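Local coordinates for phosphate binding protein (Planctomyces limnophilus, PDB 4JWO) that probably binds phosphate as a PstS-family protein serving phosphate transport across the cytoplasmic membrane, at residues 146-152 with 252-258; 167-173 with 213-218. All coordinates share one frame; numbering follows the deposited sequence.

Contact 1: residues 146-152 with 252-258; sequences VVINPAN and KLKAVKI
With CG anti to the backbone N (chi1 175°) and a single bend at chi3, the side chain of Lys254 runs over Ile148 and reaches the turn that follows it. Ile148 meets it with CG1 held between its own backbone N and carbonyl carbon and, with the chain extended beyond it, CD1 lies against the lysine chain where the two cross, 3.8 Å from Lys254 CD. The two residues form a hydrogen-bonded pair of an antiparallel beta ladder that joins strands 134-148 and 254-259 in the mixed sheet of this periplasmic-binding-protein fold. Ile148 N donates to Lys254 O at 2.9 Å, and Lys254 N returns a bond to Ile148 O. One step along, Val147 and Ala255 make a non-hydrogen-bonded pair on the face covered by helices 224-233 and 243-247, and then Val256 N binds Val146 O, 2.8 Å away. Val256 CG2 sits against Ile148 CG2 at 3.6 Å, the two side chains meeting at about a right angle, and also touches Val146 CG1. Past the ladder, water 1 accepts from Val146 N and donates to Val256 O. At the other end, residues 149-152 make a type I turn, and Asn149 OD1, accepting from Ala151 N, adds an Asx turn at its start. Pro150 lays its CG 3.3 Å from Lys252 O. The carbonyls of this turn receive the lysine ammonium, which also forms a salt bridge with Glu156: Lys254 NZ bonds Pro150 O at 3.1 Å and, from above the carbonyl plane, Asn152 O at 2.9 Å.

Contact 2: residues 167-173 with 213-218; sequences WAADSKV and SSRSDY
An arginine whose guanidinium bonds a loop carbonyl and makes a side-on salt bridge ties two loops of the binding-protein fold: residues 167-173, at the end of helix 160-167, and the loop 213-218, leading to strand 219-220. Arg215 NH1 donates to Val173 O at 2.7 Å, on a lone pair and within the guanidinium plane, while NH2 adds a weak bond to the same oxygen. NE and NH2 grip Asp217, one to each carboxylate oxygen, with NH2 2.8 Å from OD2. Val173 O and the Asp217 carboxylate oxygens, all near the guanidinium plane, fix its rotation, and NH1 also reaches Ile166 O. Ser171 O lies over the centre of one guanidinium face, and water 2 bridges it to Asp217 OD1. A methionine in place of Arg215 would probably leave Val173 O and the Asp217 carboxylate without the donor they share. Ser171 shapes the accepting loop as an ST turn: its OG, bound to Lys165 O, takes the Val173 N-H at 3.1 Å. At the helix end, Arg215 N donates to Trp167 O, 3.1 Å away. With chi1 at 67°, the ring of Tyr218 turns a face to the indole in a T-shaped stack, planes at 77° and centroids 5.1 Å apart. Phe203 and Tyr240 also pack edge-to-face with Trp167, whose CZ3 stands 3.6 Å from Tyr218 CG.

Overall arrangement
Both contacts lie in the same lobe, each centred about 21 Å from the centre of the chain, and their own centres are 20 Å apart. They do not touch, although their nearest atoms come within about 6 Å. In sequence, both segments of contact 2 fall between the two of contact 1. Strand 237-242 connects them: it pairs with strand 134-148 beside contact 1, where Leu238 and Phe241 pack, and through Tyr240 it reaches the tryptophan side of contact 2. Contact 1 thus knits the sheet itself, whereas contact 2 joins loops flanking it. Both are best read as structural packing of this lobe.

Contact 1: residues 146-152 with 252-258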
loop_
_atom_site.group_PDB
_atom_site.type_symbol
_atom_site.label_atom_id
_atom_site.label_comp_id
_atom_site.label_asym_id
_atom_site.label_seq_id
_atom_site.Cartn_x
_atom_site.Cartn_y
_atom_site.Cartn_z
ATOM N N VAL A 146 8.993 -8.526 -4.580
ATOM C CA VAL A 146 10.149 -8.416 -5.455
ATOM C C VAL A 146 10.325 -9.772 -6.118
ATOM O O VAL A 146 10.292 -10.810 -5.449
ATOM C CB VAL A 146 11.399 -8.073 -4.649
ATOM C CG1 VAL A 146 12.632 -8.096 -5.533
ATOM C CG2 VAL A 146 11.217 -6.705 -3.996
ATOM N N VAL A 147 10.474 -9.775 -7.439
ATOM C CA VAL A 147 10.563 -11.023 -8.177
ATOM C C VAL A 147 11.826 -11.102 -9.015
ATOM O O VAL A 147 12.348 -10.095 -9.483
ATOM C CB VAL A 147 9.329 -11.223 -9.098
ATOM C CG1 VAL A 147 8.067 -11.390 -8.263
ATOM C CG2 VAL A 147 9.174 -10.041 -10.067
ATOM N N ILE A 148 12.326 -12.319 -9.167
ATOM C CA ILE A 148 13.417 -12.616 -10.073
ATOM C C ILE A 148 12.985 -13.734 -11.013
ATOM O O ILE A 148 11.925 -14.346 -10.833
ATOM C CB ILE A 148 14.705 -12.983 -9.307
ATOM C CG1 ILE A 148 14.434 -14.100 -8.297
ATOM C CG2 ILE A 148 15.250 -11.752 -8.599
ATOM C CD1 ILE A 148 15.676 -14.554 -7.493
ATOM N N ASN A 149 13.785 -13.998 -12.036
ATOM C CA ASN A 149 13.478 -15.075 -12.952
ATOM C C ASN A 149 13.727 -16.384 -12.223
ATOM O O ASN A 149 14.648 -16.462 -11.415
ATOM C CB ASN A 149 14.385 -14.967 -14.173
ATOM C CG ASN A 149 14.041 -15.968 -15.233
ATOM O OD1 ASN A 149 14.522 -17.106 -15.213
ATOM N ND2 ASN A 149 13.204 -15.555 -16.183
ATOM N N PRO A 150 12.903 -17.413 -12.477
ATOM C CA PRO A 150 13.115 -18.657 -11.728
ATOM C C PRO A 150 14.497 -19.271 -11.930
ATOM O O PRO A 150 14.929 -20.045 -11.070
ATOM C CB PRO A 150 12.023 -19.580 -12.280
ATOM C CG PRO A 150 10.924 -18.636 -12.653
ATOM C CD PRO A 150 11.662 -17.465 -13.271
ATOM N N ALA A 151 15.175 -18.943 -13.033
ATOM C CA ALA A 151 16.516 -19.481 -13.293
ATOM C C ALA A 151 17.586 -18.841 -12.405
ATOM O O ALA A 151 18.718 -19.317 -12.353
ATOM C CB ALA A 151 16.886 -19.323 -14.751
ATOM N N ASN A 152 17.229 -17.762 -11.717
ATOM C CA ASN A 152 18.128 -17.087 -10.776
ATOM C C ASN A 152 18.122 -17.835 -9.443
ATOM O O ASN A 152 17.111 -17.855 -8.747
ATOM C CB ASN A 152 17.634 -15.643 -10.578
ATOM C CG ASN A 152 18.558 -14.801 -9.708
ATOM O OD1 ASN A 152 19.233 -15.309 -8.810
ATOM N ND2 ASN A 152 18.576 -13.495 -9.965
ATOM N N LYS A 252 5.576 -19.102 -12.684
ATOM C CA LYS A 252 6.460 -18.524 -13.700
ATOM C C LYS A 252 7.441 -17.502 -13.135
ATOM O O LYS A 252 8.310 -17.009 -13.851
ATOM C CB LYS A 252 5.630 -17.860 -14.803
ATOM C CG LYS A 252 4.637 -18.800 -15.471
ATOM C CD LYS A 252 3.803 -18.083 -16.527
ATOM C CE LYS A 252 3.075 -16.887 -15.948
ATOM N NZ LYS A 252 3.670 -15.613 -16.417
ATOM N N LEU A 253 7.281 -17.187 -11.853
ATOM C CA LEU A 253 8.088 -16.176 -11.179
ATOM C C LEU A 253 8.678 -16.738 -9.893
ATOM O O LEU A 253 8.140 -17.675 -9.311
ATOM C CB LEU A 253 7.216 -14.973 -10.809
ATOM C CG LEU A 253 6.512 -14.209 -11.929
ATOM C CD1 LEU A 253 5.462 -13.289 -11.306
ATOM C CD2 LEU A 253 7.529 -13.397 -12.727
ATOM N N LYS A 254 9.770 -16.144 -9.432
ATOM C CA LYS A 254 10.325 -16.494 -8.131
ATOM C C LYS A 254 10.239 -15.258 -7.236
ATOM O O LYS A 254 10.793 -14.211 -7.558
ATOM C CB LYS A 254 11.778 -16.977 -8.290
ATOM C CG LYS A 254 12.490 -17.255 -6.973
ATOM C CD LYS A 254 13.879 -17.868 -7.211
ATOM C CE LYS A 254 13.783 -19.262 -7.798
ATOM N NZ LYS A 254 15.136 -19.870 -8.015
ATOM N N ALA A 255 9.518 -15.361 -6.120
ATOM C CA ALA A 255 9.454 -14.240 -5.198
ATOM C C ALA A 255 10.712 -14.236 -4.344
ATOM O O ALA A 255 11.094 -15.261 -3.766
ATOM C CB ALA A 255 8.207 -14.310 -4.311
ATOM N N VAL A 256 11.354 -13.079 -4.274
ATOM C CA VAL A 256 12.536 -12.908 -3.441
ATOM C C VAL A 256 12.136 -12.863 -1.970
ATOM O O VAL A 256 11.180 -12.184 -1.587
ATOM C CB VAL A 256 13.280 -11.613 -3.832
ATOM C CG1 VAL A 256 14.436 -11.324 -2.880
ATOM C CG2 VAL A 256 13.770 -11.721 -5.280
ATOM N N LYS A 257 12.857 -13.615 -1.148
ATOM C CA LYS A 257 12.666 -13.538 0.296
ATOM C C LYS A 257 13.371 -12.288 0.808
ATOM O O LYS A 257 14.454 -11.959 0.335
ATOM C CB LYS A 257 13.223 -14.790 0.967
ATOM C CG LYS A 257 12.623 -16.071 0.421
ATOM C CD LYS A 257 13.235 -17.286 1.083
ATOM C CE LYS A 257 12.484 -18.552 0.712
ATOM N NZ LYS A 257 12.479 -18.801 -0.752
ATOM N N ILE A 258 12.754 -11.598 1.768
ATOM C CA ILE A 258 13.197 -10.261 2.159
ATOM C C ILE A 258 13.713 -10.186 3.599
ATOM O O ILE A 258 13.021 -10.581 4.541
ATOM C CB ILE A 258 12.058 -9.229 1.966
ATOM C CG1 ILE A 258 11.590 -9.199 0.504
ATOM C CG2 ILE A 258 12.497 -7.822 2.399
ATOM C CD1 ILE A 258 12.634 -8.671 -0.476
HETATM O O HOH W 1 9.161 -10.414 -2.335
#

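Contact 2: residues 167-173 with 213-218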
loop_
_atom_site.group_PDB
_atom_site.type_symbol
_atom_site.label_atom_id
_atom_site.label_comp_id
_atom_site.label_asym_id
_atom_site.label_seq_id
_atom_site.Cartn_x
_atom_site.Cartn_y
_atom_site.Cartn_z
ATOM N N TRP A 167 18.077 0.372 -6.314
ATOM C CA TRP A 167 16.975 1.251 -6.722
ATOM C C TRP A 167 17.097 2.720 -6.350
ATOM O O TRP A 167 16.299 3.536 -6.816
ATOM C CB TRP A 167 15.656 0.729 -6.152
ATOM C CG TRP A 167 15.133 -0.476 -6.882
ATOM C CD1 TRP A 167 15.230 -1.775 -6.488
ATOM C CD2 TRP A 167 14.444 -0.482 -8.142
ATOM N NE1 TRP A 167 14.625 -2.593 -7.410
ATOM C CE2 TRP A 167 14.143 -1.826 -8.447
ATOM C CE3 TRP A 167 14.046 0.515 -9.041
ATOM C CZ2 TRP A 167 13.453 -2.199 -9.603
ATOM C CZ3 TRP A 167 13.376 0.151 -10.193
ATOM C CH2 TRP A 167 13.079 -1.201 -10.462
ATOM N N ALA A 168 18.087 3.068 -5.530
ATOM C CA ALA A 168 18.188 4.434 -5.018
ATOM C C ALA A 168 18.286 5.442 -6.139
ATOM O O ALA A 168 18.764 5.129 -7.233
ATOM C CB ALA A 168 19.390 4.579 -4.107
ATOM N N ALA A 169 17.858 6.660 -5.833
ATOM C CA ALA A 169 17.887 7.770 -6.774
ATOM C C ALA A 169 19.250 7.955 -7.427
ATOM O O ALA A 169 19.326 8.346 -8.588
ATOM C CB ALA A 169 17.470 9.050 -6.077
ATOM N N ASP A 170 20.318 7.693 -6.673
ATOM C CA ASP A 170 21.671 7.891 -7.153
ATOM C C ASP A 170 22.376 6.580 -7.498
ATOM O O ASP A 170 23.584 6.570 -7.715
ATOM C CB ASP A 170 22.505 8.652 -6.116
ATOM C CG ASP A 170 22.788 7.832 -4.864
ATOM O OD1 ASP A 170 21.933 7.022 -4.444
ATOM O OD2 ASP A 170 23.881 8.007 -4.289
ATOM N N SER A 171 21.630 5.484 -7.559
ATOM C CA SER A 171 22.239 4.200 -7.894
ATOM C C SER A 171 22.553 4.090 -9.376
ATOM O O SER A 171 21.710 4.391 -10.232
ATOM C CB SER A 171 21.338 3.035 -7.503
ATOM O OG SER A 171 21.954 1.825 -7.927
ATOM N N LYS A 172 23.777 3.658 -9.667
ATOM C CA LYS A 172 24.197 3.384 -11.032
ATOM C C LYS A 172 24.401 1.891 -11.222
ATOM O O LYS A 172 24.984 1.469 -12.222
ATOM C CB LYS A 172 25.510 4.101 -11.340
ATOM C CG LYS A 172 25.548 5.540 -10.865
ATOM C CD LYS A 172 24.405 6.347 -11.459
ATOM C CE LYS A 172 24.271 7.683 -10.750
ATOM N NZ LYS A 172 23.267 8.573 -11.407
ATOM N N VAL A 173 23.943 1.096 -10.257
ATOM C CA VAL A 173 24.193 -0.348 -10.279
ATOM C C VAL A 173 23.626 -0.952 -11.548
ATOM O O VAL A 173 22.470 -0.719 -11.899
ATOM C CB VAL A 173 23.605 -1.057 -9.033
ATOM C CG1 VAL A 173 23.489 -2.578 -9.254
ATOM C CG2 VAL A 173 24.461 -0.757 -7.820
ATOM N N SER A 213 11.539 8.412 -4.014
ATOM C CA SER A 213 12.072 8.516 -5.355
ATOM C C SER A 213 12.855 7.261 -5.677
ATOM O O SER A 213 13.147 6.470 -4.790
ATOM C CB SER A 213 13.034 9.688 -5.398
ATOM O OG SER A 213 14.055 9.472 -4.435
ATOM N N SER A 214 13.198 7.084 -6.950
ATOM C CA SER A 214 14.119 6.024 -7.364
ATOM C C SER A 214 14.861 6.460 -8.620
ATOM O O SER A 214 14.524 7.476 -9.225
ATOM C CB SER A 214 13.382 4.704 -7.617
ATOM O OG SER A 214 12.735 4.687 -8.877
ATOM N N ARG A 215 15.869 5.690 -9.018
ATOM C CA ARG A 215 16.467 5.882 -10.329
ATOM C C ARG A 215 15.360 5.726 -11.362
ATOM O O ARG A 215 14.337 5.079 -11.118
ATOM C CB ARG A 215 17.556 4.830 -10.566
ATOM C CG ARG A 215 17.005 3.408 -10.597
ATOM C CD ARG A 215 18.122 2.378 -10.532
ATOM N NE ARG A 215 18.969 2.392 -11.724
ATOM C CZ ARG A 215 20.030 1.607 -11.884
ATOM N NH1 ARG A 215 20.373 0.763 -10.919
ATOM N NH2 ARG A 215 20.744 1.681 -13.001
ATOM N N SER A 216 15.554 6.328 -12.523
ATOM C CA SER A 216 14.523 6.272 -13.554
ATOM C C SER A 216 14.872 5.345 -14.712
ATOM O O SER A 216 14.038 5.126 -15.598
ATOM C CB SER A 216 14.251 7.672 -14.085
ATOM O OG SER A 216 15.397 8.201 -14.729
ATOM N N ASP A 217 16.100 4.827 -14.724
ATOM C CA ASP A 217 16.514 3.943 -15.817
ATOM C C ASP A 217 16.144 2.490 -15.521
ATOM O O ASP A 217 16.955 1.682 -15.066
ATOM C CB ASP A 217 18.001 4.096 -16.158
ATOM C CG ASP A 217 18.903 3.888 -14.966
ATOM O OD1 ASP A 217 18.522 4.300 -13.849
ATOM O OD2 ASP A 217 20.003 3.316 -15.144
ATOM N N TYR A 218 14.876 2.192 -15.766
ATOM C CA TYR A 218 14.345 0.847 -15.619
ATOM C C TYR A 218 13.130 0.745 -16.512
ATOM O O TYR A 218 12.638 1.754 -17.026
ATOM C CB TYR A 218 13.998 0.538 -14.157
ATOM C CG TYR A 218 12.855 1.337 -13.557
ATOM C CD1 TYR A 218 13.078 2.582 -12.991
ATOM C CD2 TYR A 218 11.569 0.812 -13.501
ATOM C CE1 TYR A 218 12.040 3.316 -12.426
ATOM C CE2 TYR A 218 10.524 1.530 -12.941
ATOM C CZ TYR A 218 10.769 2.783 -12.401
ATOM O OH TYR A 218 9.745 3.492 -11.825
HETATM O O HOH W 2 20.765 5.519 -12.461
#